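Local coordinates for protein type VI secretion system component (Escherichia coli O6, PDB 2P5Z) that is a component of the type VI secretion system and resembles in structure the bacteriophage T4 tail proteins gp27 and gp5, at residues A[111-115]-A[196-200]; A[117-123]-A[168-172]; A[128-132]-A[158-162]; A[233-237]-A[335-339]; A[308-313]-A[363-367]. All blocks are in the same frame, centred on the assembly; numbering follows the deposited sequence.

Overall arrangement
The five contacts fall into two groups. Along the chain, contact 3 is nested inside the loop closed by contact 2, which is itself nested inside that of contact 1; the centres of contacts 1 and 2 lie about 17 Å apart and those of 2 and 3 about 20 Å apart. M114 CG of contact 1 packs on L172 CD1 of contact 2 at 4.2 Å. Contacts 4 and 5, with centres about 9 Å apart, meet where strands 230-237 and 311-317 run side by side, with A236 O and I312 N 2.8 Å apart in a probable hydrogen bond. Contact 4 lies across the chain from contact 2, about 39 Å away between centres, and reaches the third subunit.

Contact 1: residues A[111-115]-A[196-200]; sequences EPRMA and IEVIE
P112 and M114 face E197 and I199 with CA-CA separations of 6.9 and 8.2 Å, too wide for main-chain pairing. Segment 111-115 leaves strand 104-111 and enters a 3-10 turn at M114, while 196-200 is extended strand, so side chains have to bridge the gap. E197 does most of this. Its CG lies between the backbone N and the carbonyl carbon (chi1 85°) and the chain bends again at chi2, which brings the carboxylate up against R113. There E197 OE2 accepts from two donors of one residue: R113 N at 2.8 Å, nearly in line with the C-O bond, and R113 NE at 3.0 Å, the latter making a salt bridge. Both N-H groups point straight at the oxygen (170°), and they reach it from opposite faces of the carboxylate plane. That plane stands 74° from the guanidinium, yet OE2 lies close to the guanidinium plane, at its edge. R113 NH2 adds a weak bond to E197 O, and NH1 turns to D149 in a second salt bridge. P112 CB rests 3.6 Å from the same E197 OE2. Further along, the M114 side chain runs extended and crosses that of I199 at about a right angle, M114 SD touching I199 CD1 at 3.8 Å; F186 also packs on M114. The contact therefore joins the loop after strand 104-111 to the small sheet of strand 196-202. Two donors of R113 converge on one carboxylate oxygen in a buried setting, which would favour an ionised E197, while D149 shares the arginine's charge.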
# COMPACT_ATOMS: atom_id res chain seq x y z
N GLU A 111 -16.66 -10.29 -16.41
CA GLU A 111 -16.87 -10.42 -14.98
C GLU A 111 -18.35 -10.73 -14.77
O GLU A 111 -19.17 -10.43 -15.65
CB GLU A 111 -16.47 -9.13 -14.27
CG GLU A 111 -15.05 -8.69 -14.55
CD GLU A 111 -14.54 -7.66 -13.58
OE1 GLU A 111 -14.42 -6.48 -13.99
OE2 GLU A 111 -14.25 -8.02 -12.42
N PRO A 112 -18.70 -11.31 -13.62
CA PRO A 112 -20.13 -11.49 -13.38
C PRO A 112 -20.78 -10.15 -12.98
O PRO A 112 -20.08 -9.14 -12.77
CB PRO A 112 -20.14 -12.45 -12.19
CG PRO A 112 -18.95 -12.09 -11.45
CD PRO A 112 -17.90 -11.78 -12.47
N ARG A 113 -22.10 -10.13 -12.90
CA ARG A 113 -22.81 -8.88 -12.64
C ARG A 113 -22.49 -8.34 -11.23
O ARG A 113 -22.39 -7.13 -11.05
CB ARG A 113 -24.32 -9.08 -12.85
CG ARG A 113 -24.75 -9.15 -14.32
CD ARG A 113 -26.14 -9.78 -14.43
NE ARG A 113 -26.16 -11.15 -13.91
CZ ARG A 113 -27.25 -11.79 -13.48
NH1 ARG A 113 -28.43 -11.16 -13.48
NH2 ARG A 113 -27.17 -13.04 -13.03
N MET A 114 -22.25 -9.26 -10.29
CA MET A 114 -21.79 -8.91 -8.95
C MET A 114 -20.62 -7.95 -8.94
O MET A 114 -20.62 -7.03 -8.14
CB MET A 114 -21.48 -10.16 -8.12
CG MET A 114 -21.11 -9.87 -6.65
SD MET A 114 -20.85 -11.37 -5.68
CE MET A 114 -21.33 -10.81 -4.05
N ALA A 115 -19.65 -8.11 -9.84
CA ALA A 115 -18.55 -7.13 -9.95
C ALA A 115 -19.02 -5.69 -10.09
O ALA A 115 -18.31 -4.77 -9.70
CB ALA A 115 -17.64 -7.47 -11.10
N ILE A 196 -27.29 -17.92 -17.25
CA ILE A 196 -26.86 -16.84 -16.39
C ILE A 196 -25.99 -17.42 -15.30
O ILE A 196 -26.04 -18.62 -15.02
CB ILE A 196 -28.05 -16.10 -15.69
CG1 ILE A 196 -29.00 -17.10 -15.01
CG2 ILE A 196 -28.80 -15.15 -16.65
CD1 ILE A 196 -29.82 -16.52 -13.88
N GLU A 197 -25.19 -16.55 -14.69
CA GLU A 197 -24.41 -16.89 -13.50
C GLU A 197 -25.21 -16.61 -12.23
O GLU A 197 -25.94 -15.61 -12.15
CB GLU A 197 -23.07 -16.14 -13.50
CG GLU A 197 -23.08 -14.71 -12.92
CD GLU A 197 -23.64 -13.63 -13.86
OE1 GLU A 197 -24.21 -13.95 -14.93
OE2 GLU A 197 -23.51 -12.42 -13.52
N VAL A 198 -25.08 -17.50 -11.27
CA VAL A 198 -25.85 -17.50 -10.03
C VAL A 198 -24.86 -17.49 -8.86
O VAL A 198 -23.99 -18.37 -8.80
CB VAL A 198 -26.73 -18.79 -9.92
CG1 VAL A 198 -27.43 -18.87 -8.59
CG2 VAL A 198 -27.74 -18.88 -11.08
N ILE A 199 -24.99 -16.52 -7.95
CA ILE A 199 -24.19 -16.46 -6.71
C ILE A 199 -24.75 -17.38 -5.64
O ILE A 199 -25.88 -17.22 -5.21
CB ILE A 199 -24.22 -15.05 -6.10
CG1 ILE A 199 -23.90 -13.98 -7.15
CG2 ILE A 199 -23.30 -14.96 -4.88
CD1 ILE A 199 -24.28 -12.59 -6.72
N GLU A 200 -23.97 -18.33 -5.16
CA GLU A 200 -24.49 -19.19 -4.14
C GLU A 200 -23.73 -18.97 -2.88
O GLU A 200 -22.51 -19.06 -2.88
CB GLU A 200 -24.39 -20.65 -4.57
CG GLU A 200 -24.95 -20.88 -5.97
CD GLU A 200 -25.05 -22.33 -6.33
OE1 GLU A 200 -24.41 -23.16 -5.65
OE2 GLU A 200 -25.79 -22.63 -7.29

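Contact 2: residues A[117-123]-A[168-172]; sequences LTRSRQN and GEDDL
R121 lays one face of its guanidinium over the main chain at the E169-D170 peptide, with D170 N 3.9 Å above the plane and offset toward the rim. A bend of the R121 side chain at chi3 (-35°) brings the group there. R121 NH1 and D170 OD2 are 4.0 Å apart, but the oxygen is well out of the guanidinium plane, so the two charges are merely neighbours. Water 1 links the residues more directly, accepting from R121 NH2 at 2.9 Å and from D170 N. At one end of the contact, G168 N gives a nearly linear bond to N123 OD1 (3.0 Å, 166°). At the other, D171 N donates to S120 O at 2.9 Å and L172 N to L117 O at 3.3 Å, the latter donor standing well above the carbonyl plane. L172 CD2 comes within 3.4 Å of T118 OG1. L117 CB and L172 CB meet at 3.9 Å. D170 is the N-cap of helix 171-182, with T173 as partner of its carboxylate, and D171 OD2 bonds to H143. Loop carbonyls and a capping aspartate thus share the N-H groups that the first helical turn cannot satisfy internally, and the helix N-terminus would probably favour the carboxylate form of D170.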
# COMPACT_ATOMS: atom_id res chain seq x y z
N LEU A 117 -21.22 -4.13 -8.43
CA LEU A 117 -21.41 -3.52 -7.11
C LEU A 117 -20.27 -2.58 -6.69
O LEU A 117 -20.39 -1.86 -5.72
CB LEU A 117 -21.55 -4.55 -5.99
CG LEU A 117 -22.48 -5.76 -5.91
CD1 LEU A 117 -23.01 -5.90 -4.50
CD2 LEU A 117 -23.59 -5.81 -6.96
N THR A 118 -19.17 -2.61 -7.43
CA THR A 118 -18.03 -1.74 -7.16
C THR A 118 -18.34 -0.34 -7.69
O THR A 118 -17.72 0.63 -7.29
CB THR A 118 -16.76 -2.38 -7.77
OG1 THR A 118 -16.45 -3.55 -7.00
CG2 THR A 118 -15.56 -1.48 -7.76
N ARG A 119 -19.34 -0.25 -8.56
CA ARG A 119 -19.67 1.01 -9.19
C ARG A 119 -20.58 1.93 -8.38
O ARG A 119 -20.80 3.08 -8.77
CB ARG A 119 -20.21 0.78 -10.61
CG ARG A 119 -19.16 1.04 -11.70
CD ARG A 119 -19.54 0.42 -13.05
NE ARG A 119 -20.97 0.53 -13.40
CZ ARG A 119 -21.53 1.56 -14.03
NH1 ARG A 119 -20.80 2.62 -14.38
NH2 ARG A 119 -22.83 1.54 -14.31
N SER A 120 -21.09 1.46 -7.24
CA SER A 120 -21.95 2.30 -6.40
C SER A 120 -21.49 2.36 -4.96
O SER A 120 -21.31 1.31 -4.32
CB SER A 120 -23.42 1.85 -6.47
OG SER A 120 -23.66 0.71 -5.67
N ARG A 121 -21.31 3.58 -4.45
CA ARG A 121 -20.79 3.80 -3.10
C ARG A 121 -21.58 4.82 -2.28
O ARG A 121 -21.10 5.92 -1.99
CB ARG A 121 -19.29 4.16 -3.11
CG ARG A 121 -18.83 5.27 -4.07
CD ARG A 121 -17.29 5.45 -4.12
NE ARG A 121 -16.62 5.21 -2.83
CZ ARG A 121 -15.74 4.23 -2.60
NH1 ARG A 121 -15.42 3.38 -3.56
NH2 ARG A 121 -15.18 4.09 -1.40
N GLN A 122 -22.79 4.46 -1.88
CA GLN A 122 -23.58 5.35 -1.06
C GLN A 122 -23.53 4.97 0.41
O GLN A 122 -23.42 3.79 0.74
CB GLN A 122 -25.02 5.37 -1.55
CG GLN A 122 -25.27 6.31 -2.71
CD GLN A 122 -26.74 6.69 -2.83
OE1 GLN A 122 -27.57 5.88 -3.25
NE2 GLN A 122 -27.06 7.93 -2.46
N ASN A 123 -23.62 5.96 1.28
CA ASN A 123 -23.73 5.72 2.73
C ASN A 123 -25.14 5.28 3.17
O ASN A 123 -26.14 5.80 2.69
CB ASN A 123 -23.32 6.96 3.51
CG ASN A 123 -21.96 7.48 3.12
OD1 ASN A 123 -20.99 6.73 3.05
ND2 ASN A 123 -21.88 8.78 2.87
N GLY A 168 -18.43 5.16 3.36
CA GLY A 168 -17.22 5.20 2.51
C GLY A 168 -16.78 3.84 1.98
O GLY A 168 -15.60 3.51 2.04
N GLU A 169 -17.73 3.05 1.51
CA GLU A 169 -17.49 1.69 1.07
C GLU A 169 -18.37 1.46 -0.14
O GLU A 169 -19.56 1.79 -0.13
CB GLU A 169 -17.89 0.68 2.16
CG GLU A 169 -16.88 0.43 3.28
CD GLU A 169 -17.41 -0.57 4.33
OE1 GLU A 169 -18.54 -0.38 4.83
OE2 GLU A 169 -16.72 -1.54 4.67
N ASP A 170 -17.81 0.90 -1.21
CA ASP A 170 -18.62 0.53 -2.35
C ASP A 170 -19.44 -0.69 -1.93
O ASP A 170 -19.11 -1.36 -0.94
CB ASP A 170 -17.75 0.23 -3.58
CG ASP A 170 -16.73 -0.88 -3.31
OD1 ASP A 170 -17.04 -2.06 -3.57
OD2 ASP A 170 -15.65 -0.58 -2.79
N ASP A 171 -20.50 -0.99 -2.68
CA ASP A 171 -21.38 -2.09 -2.30
C ASP A 171 -20.65 -3.42 -2.21
O ASP A 171 -20.93 -4.18 -1.29
CB ASP A 171 -22.57 -2.20 -3.25
CG ASP A 171 -23.58 -1.07 -3.08
OD1 ASP A 171 -23.58 -0.41 -2.02
OD2 ASP A 171 -24.38 -0.84 -4.02
N LEU A 172 -19.69 -3.69 -3.11
CA LEU A 172 -18.96 -4.96 -3.09
C LEU A 172 -18.11 -5.11 -1.84
O LEU A 172 -18.15 -6.15 -1.19
CB LEU A 172 -18.09 -5.16 -4.35
CG LEU A 172 -17.41 -6.55 -4.49
CD1 LEU A 172 -18.42 -7.69 -4.31
CD2 LEU A 172 -16.66 -6.70 -5.80
O HOH W 1 -14.60 1.31 -0.91
O HOH W 2 -20.76 4.03 1.77

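Contact 3: residues A[128-132]-A[158-162]; sequences NQTVP and YPARE
N128 N donates to E162 O at 2.7 Å, the outermost of three main-chain bonds that tie the two segments. Q129 and R161 form an antiparallel hydrogen-bonded pair: R161 N gives its proton to Q129 O, modelled at 2.5 Å, a length not to be taken literally at this resolution, while the return bond from Q129 N to R161 O is weak (126° at the hydrogen). N128 O is served from within its own segment, by Q129 NE2 at 2.8 Å from above the carbonyl plane. T130 closes the pairing: its OG1, set between the backbone N and the carbonyl carbon (chi1 66°), accepts from Q133 N as N-cap of helix 131-140. The apolar part follows. V131 CG2 sits 3.5 Å above one face of the R161 guanidinium, toward its rim, with the two side chains running side by side, and P132 CD touches Y158 CB at 4.0 Å. Two polar ends are met beyond the segments, Y158 OH by D203 and the E162 carboxylate by a salt bridge with R408. The bridge of Q129 with R161 thus leads directly into the cap of helix 131-140, and the partly exposed guanidinium lends a flat face to buried V131, while N128 and E162 are exposed.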
# COMPACT_ATOMS: atom_id res chain seq x y z
N ASN A 128 -32.39 -3.27 11.87
CA ASN A 128 -33.01 -4.57 12.25
C ASN A 128 -32.93 -5.67 11.20
O ASN A 128 -33.94 -6.29 10.84
CB ASN A 128 -34.47 -4.43 12.74
CG ASN A 128 -34.63 -3.36 13.78
OD1 ASN A 128 -35.34 -2.36 13.56
ND2 ASN A 128 -33.94 -3.52 14.92
N GLN A 129 -31.74 -5.90 10.66
CA GLN A 129 -31.58 -6.96 9.69
C GLN A 129 -30.51 -7.93 10.12
O GLN A 129 -29.70 -7.63 10.99
CB GLN A 129 -31.24 -6.39 8.33
CG GLN A 129 -31.92 -5.10 7.96
CD GLN A 129 -33.27 -5.31 7.33
OE1 GLN A 129 -33.42 -5.19 6.13
NE2 GLN A 129 -34.26 -5.65 8.15
N THR A 130 -30.55 -9.12 9.52
CA THR A 130 -29.42 -10.04 9.59
C THR A 130 -28.46 -9.66 8.47
O THR A 130 -28.86 -8.94 7.52
CB THR A 130 -29.89 -11.45 9.30
OG1 THR A 130 -30.33 -11.50 7.93
CG2 THR A 130 -31.04 -11.81 10.21
N VAL A 131 -27.21 -10.10 8.59
CA VAL A 131 -26.25 -9.96 7.48
C VAL A 131 -26.82 -10.43 6.11
O VAL A 131 -26.78 -9.66 5.14
CB VAL A 131 -24.85 -10.56 7.79
CG1 VAL A 131 -23.98 -10.62 6.51
CG2 VAL A 131 -24.14 -9.78 8.88
N PRO A 132 -27.38 -11.68 6.03
CA PRO A 132 -28.00 -12.08 4.75
C PRO A 132 -29.08 -11.16 4.21
O PRO A 132 -29.12 -10.89 3.00
CB PRO A 132 -28.58 -13.46 5.05
CG PRO A 132 -27.74 -13.98 6.15
CD PRO A 132 -27.38 -12.80 6.99
N TYR A 158 -28.53 -16.58 11.72
CA TYR A 158 -27.89 -15.28 11.89
C TYR A 158 -28.80 -14.31 12.60
O TYR A 158 -29.93 -14.08 12.17
CB TYR A 158 -27.37 -14.73 10.55
CG TYR A 158 -26.32 -15.65 10.00
CD1 TYR A 158 -26.65 -16.67 9.10
CD2 TYR A 158 -25.01 -15.56 10.43
CE1 TYR A 158 -25.70 -17.54 8.65
CE2 TYR A 158 -24.06 -16.42 9.98
CZ TYR A 158 -24.40 -17.41 9.09
OH TYR A 158 -23.43 -18.27 8.65
N PRO A 159 -28.32 -13.76 13.73
CA PRO A 159 -29.04 -12.78 14.53
C PRO A 159 -29.39 -11.53 13.75
O PRO A 159 -28.70 -11.17 12.80
CB PRO A 159 -28.03 -12.44 15.63
CG PRO A 159 -27.17 -13.68 15.74
CD PRO A 159 -27.03 -14.13 14.32
N ALA A 160 -30.51 -10.91 14.12
CA ALA A 160 -30.81 -9.58 13.61
C ALA A 160 -29.84 -8.60 14.27
O ALA A 160 -29.46 -8.77 15.43
CB ALA A 160 -32.25 -9.21 13.90
N ARG A 161 -29.38 -7.63 13.50
CA ARG A 161 -28.51 -6.61 14.03
C ARG A 161 -29.35 -5.36 14.10
O ARG A 161 -30.12 -5.07 13.19
CB ARG A 161 -27.33 -6.37 13.10
CG ARG A 161 -26.44 -7.57 12.86
CD ARG A 161 -25.20 -7.50 13.71
NE ARG A 161 -24.19 -8.45 13.24
CZ ARG A 161 -23.27 -8.16 12.33
NH1 ARG A 161 -23.21 -6.95 11.79
NH2 ARG A 161 -22.40 -9.09 11.96
N GLU A 162 -29.20 -4.60 15.17
CA GLU A 162 -30.05 -3.45 15.35
C GLU A 162 -29.76 -2.40 14.30
O GLU A 162 -30.65 -2.02 13.55
CB GLU A 162 -29.86 -2.88 16.75
CG GLU A 162 -31.00 -1.99 17.17
CD GLU A 162 -30.56 -0.88 18.11
OE1 GLU A 162 -29.60 -1.09 18.89
OE2 GLU A 162 -31.19 0.20 18.06

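Contact 4: residues A[233-237]-A[335-339]; sequences LNTAY and APAVF
L233 and A335 bring their CA atoms to 7.0 Å where strand 230-237 passes the turn leading into helix 337-341, a spacing filled by side chains. L233 carries most of the contact. Its CG stands anti to the carbonyl carbon (chi1 -57°), which directs CD1 over one face of the F339 ring: the methyl lies 3.7 Å from the centroid and 17° off the ring normal, a CH-pi contact. The same L233 CD1 touches A335 CB at 3.8 Å, and L233 CD2 and CB rest against other parts of the ring. The ring's rim is used as well. N234 O lies in the ring plane at the edge, 3.6 Å from F339 CZ, where the slightly positive hydrogen on CZ faces the carbonyl oxygen, and P336 O lies in that plane too. T235 CG2 meets the ring obliquely, 4.2 Å from F339 CE2, while Y237 and V338 approach from opposite directions, Y237 OH to V338 CG1 at 3.8 Å. The polar ends are held by others: N234 ND2 bonds to G232 O, and T235 OG1 to H96 N of the third subunit. V330 and L313 also pack on F339. T235, A236 and Y237 pair antiparallel with a strand of the third subunit, consistent with a trimeric hub like that of phage gp27, while A236 and N234 bond to I312 and K314 of strand 311-317. The short helix 337-341, with its phenylalanine, thus covers strands 230-237, 311-317 and 326-330 where the sheet continues from one subunit into the next.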
# COMPACT_ATOMS: atom_id res chain seq x y z
N LEU A 233 1.69 -31.32 -8.03
CA LEU A 233 1.13 -31.12 -6.70
C LEU A 233 2.18 -30.66 -5.71
O LEU A 233 3.30 -31.17 -5.69
CB LEU A 233 0.45 -32.38 -6.18
CG LEU A 233 -0.69 -32.96 -7.02
CD1 LEU A 233 -1.41 -34.07 -6.27
CD2 LEU A 233 -1.69 -31.90 -7.46
N ASN A 234 1.80 -29.67 -4.90
CA ASN A 234 2.67 -29.11 -3.88
C ASN A 234 1.91 -28.51 -2.68
O ASN A 234 0.71 -28.21 -2.77
CB ASN A 234 3.60 -28.08 -4.49
CG ASN A 234 2.87 -26.86 -5.01
OD1 ASN A 234 2.82 -25.84 -4.33
ND2 ASN A 234 2.32 -26.96 -6.21
N THR A 235 2.60 -28.36 -1.55
CA THR A 235 1.99 -27.92 -0.32
C THR A 235 2.77 -26.79 0.26
O THR A 235 3.93 -26.59 -0.09
CB THR A 235 2.03 -28.98 0.77
OG1 THR A 235 3.39 -29.20 1.12
CG2 THR A 235 1.34 -30.29 0.37
N ALA A 236 2.13 -26.06 1.17
CA ALA A 236 2.76 -24.97 1.89
C ALA A 236 2.10 -24.88 3.26
O ALA A 236 0.87 -24.95 3.37
CB ALA A 236 2.62 -23.65 1.15
N TYR A 237 2.92 -24.77 4.29
CA TYR A 237 2.42 -24.73 5.65
C TYR A 237 3.21 -23.68 6.34
O TYR A 237 4.42 -23.58 6.16
CB TYR A 237 2.62 -26.05 6.37
CG TYR A 237 1.77 -27.18 5.88
CD1 TYR A 237 2.17 -27.97 4.79
CD2 TYR A 237 0.59 -27.52 6.52
CE1 TYR A 237 1.39 -29.04 4.35
CE2 TYR A 237 -0.19 -28.59 6.08
CZ TYR A 237 0.22 -29.33 5.00
OH TYR A 237 -0.56 -30.38 4.57
N ALA A 335 1.24 -39.06 -5.04
CA ALA A 335 0.73 -37.79 -4.55
C ALA A 335 0.70 -37.81 -3.03
O ALA A 335 0.35 -38.83 -2.44
CB ALA A 335 -0.68 -37.59 -5.08
N PRO A 336 1.07 -36.67 -2.39
CA PRO A 336 1.01 -36.47 -0.94
C PRO A 336 -0.34 -36.82 -0.30
O PRO A 336 -1.38 -36.80 -0.98
CB PRO A 336 1.32 -34.98 -0.78
CG PRO A 336 2.19 -34.66 -1.95
CD PRO A 336 1.65 -35.49 -3.07
N ALA A 337 -0.29 -37.14 0.99
CA ALA A 337 -1.41 -37.74 1.74
C ALA A 337 -2.70 -36.93 1.72
O ALA A 337 -3.78 -37.50 1.58
CB ALA A 337 -0.99 -38.04 3.18
N VAL A 338 -2.57 -35.60 1.83
CA VAL A 338 -3.71 -34.67 1.85
C VAL A 338 -4.56 -34.73 0.59
O VAL A 338 -5.79 -34.69 0.67
CB VAL A 338 -3.28 -33.20 2.07
CG1 VAL A 338 -3.30 -32.84 3.54
CG2 VAL A 338 -1.90 -32.92 1.45
N PHE A 339 -3.90 -34.86 -0.56
CA PHE A 339 -4.58 -34.92 -1.85
C PHE A 339 -5.34 -36.23 -2.05
O PHE A 339 -6.25 -36.31 -2.88
CB PHE A 339 -3.58 -34.77 -2.99
CG PHE A 339 -2.92 -33.43 -3.06
CD1 PHE A 339 -3.55 -32.37 -3.71
CD2 PHE A 339 -1.65 -33.23 -2.54
CE1 PHE A 339 -2.93 -31.13 -3.80
CE2 PHE A 339 -1.01 -32.00 -2.63
CZ PHE A 339 -1.65 -30.95 -3.26

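Contact 5: residues A[308-313]-A[363-367]; sequences NEQAIL and TAIPY
L313 and A364 form an antiparallel beta pairing, hydrogen-bonded, between strands 311-317 and 359-366, in a part of the chain that probably resembles a phage baseplate hub. L313 N donates to A364 O at 2.9 Å (166° at the hydrogen), and T363 CA gives a CA-H...O contact to L313 O at 3.3 Å. On the face shared by the pair, L313 CB packs on A364 CB at 4.0 Å. The N-to-C directions of the short strand segments are 128° apart, well short of antiparallel, and toward A311 and P366 the regular pairing stops: the position facing A311 is P366, whose nitrogen has no hydrogen to offer A311 O. Apolar contacts take over. L313, with its CG anti to the carbonyl carbon, sends CD1 across P366 at about a right angle, and P366 CD lies 3.8 Å from L313 CD1. A311 CB also faces P366 CD, at the longer distance of 4.3 Å. Outside this shell, L313 is hemmed in by V343 of strand 343-353, T235 of strand 230-237, and V338 and F339 of helix 337-341, so one leucine joins three neighbouring elements to the strand pair. T363 OG1 bonds to T346 OG1 on strand 343-353. N308, near the end of helix 298-308, is fixed at both ends of its amide: ND2 donates to E304 O and to G372 O, and OD1 accepts from R374 N. I365 has CG1 between the backbone N and the carbonyl carbon (chi1 64°), which turns this branch toward N308, and I365 CD1 lies 3.7 Å from N308 OD1.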
# COMPACT_ATOMS: atom_id res chain seq x y z
N ASN A 308 -7.36 -22.06 7.81
CA ASN A 308 -7.42 -21.84 6.37
C ASN A 308 -6.08 -21.40 5.78
O ASN A 308 -5.65 -21.93 4.76
CB ASN A 308 -8.53 -20.84 5.99
CG ASN A 308 -9.87 -21.52 5.67
OD1 ASN A 308 -10.31 -21.54 4.52
ND2 ASN A 308 -10.50 -22.11 6.69
N GLU A 309 -5.41 -20.46 6.42
CA GLU A 309 -4.17 -19.93 5.85
C GLU A 309 -2.92 -20.64 6.36
O GLU A 309 -1.81 -20.27 6.01
CB GLU A 309 -4.09 -18.42 6.09
CG GLU A 309 -4.31 -18.03 7.53
CD GLU A 309 -4.41 -16.53 7.73
OE1 GLU A 309 -3.65 -16.00 8.57
OE2 GLU A 309 -5.24 -15.88 7.05
N GLN A 310 -3.12 -21.67 7.17
CA GLN A 310 -2.03 -22.46 7.75
C GLN A 310 -1.57 -23.56 6.79
O GLN A 310 -0.46 -24.07 6.91
CB GLN A 310 -2.51 -23.13 9.04
CG GLN A 310 -1.41 -23.42 10.04
CD GLN A 310 -1.86 -24.35 11.15
OE1 GLN A 310 -1.23 -24.42 12.21
NE2 GLN A 310 -2.95 -25.08 10.92
N ALA A 311 -2.44 -23.94 5.86
CA ALA A 311 -2.15 -25.04 4.96
C ALA A 311 -2.64 -24.75 3.55
O ALA A 311 -3.81 -24.96 3.25
CB ALA A 311 -2.79 -26.31 5.47
N ILE A 312 -1.74 -24.29 2.68
CA ILE A 312 -2.12 -24.10 1.28
C ILE A 312 -1.69 -25.27 0.37
O ILE A 312 -0.51 -25.66 0.31
CB ILE A 312 -1.65 -22.73 0.72
CG1 ILE A 312 -2.15 -21.59 1.62
CG2 ILE A 312 -2.18 -22.51 -0.69
CD1 ILE A 312 -1.50 -20.21 1.34
N LEU A 313 -2.66 -25.84 -0.33
CA LEU A 313 -2.41 -26.90 -1.27
C LEU A 313 -2.48 -26.35 -2.68
O LEU A 313 -3.41 -25.62 -3.02
CB LEU A 313 -3.44 -27.99 -1.07
CG LEU A 313 -3.50 -28.48 0.38
CD1 LEU A 313 -4.40 -29.67 0.51
CD2 LEU A 313 -2.13 -28.84 0.92
N THR A 363 -5.31 -23.32 -6.26
CA THR A 363 -4.99 -23.31 -4.83
C THR A 363 -6.11 -24.10 -4.17
O THR A 363 -7.17 -24.27 -4.76
CB THR A 363 -4.88 -21.90 -4.21
OG1 THR A 363 -6.13 -21.21 -4.36
CG2 THR A 363 -3.81 -21.08 -4.90
N ALA A 364 -5.86 -24.61 -2.96
CA ALA A 364 -6.81 -25.49 -2.30
C ALA A 364 -6.54 -25.62 -0.80
O ALA A 364 -5.50 -25.20 -0.29
CB ALA A 364 -6.80 -26.88 -2.95
N ILE A 365 -7.50 -26.20 -0.08
CA ILE A 365 -7.30 -26.47 1.35
C ILE A 365 -7.77 -27.91 1.57
O ILE A 365 -8.60 -28.40 0.80
CB ILE A 365 -8.08 -25.45 2.32
CG1 ILE A 365 -9.60 -25.55 2.17
CG2 ILE A 365 -7.56 -24.00 2.18
CD1 ILE A 365 -10.37 -25.00 3.35
N PRO A 366 -7.23 -28.60 2.59
CA PRO A 366 -7.66 -29.96 2.87
C PRO A 366 -9.12 -30.01 3.27
O PRO A 366 -9.62 -29.05 3.85
CB PRO A 366 -6.83 -30.36 4.09
CG PRO A 366 -5.69 -29.42 4.13
CD PRO A 366 -6.15 -28.16 3.51
N TYR A 367 -9.80 -31.11 2.95
CA TYR A 367 -11.07 -31.42 3.57
C TYR A 367 -10.81 -31.74 5.05
O TYR A 367 -9.78 -32.34 5.39
CB TYR A 367 -11.74 -32.61 2.90
CG TYR A 367 -13.22 -32.74 3.20
CD1 TYR A 367 -14.15 -32.06 2.43
CD2 TYR A 367 -13.68 -33.54 4.26
CE1 TYR A 367 -15.51 -32.16 2.69
CE2 TYR A 367 -15.05 -33.65 4.53
CZ TYR A 367 -15.96 -32.95 3.74
OH TYR A 367 -17.33 -33.01 3.96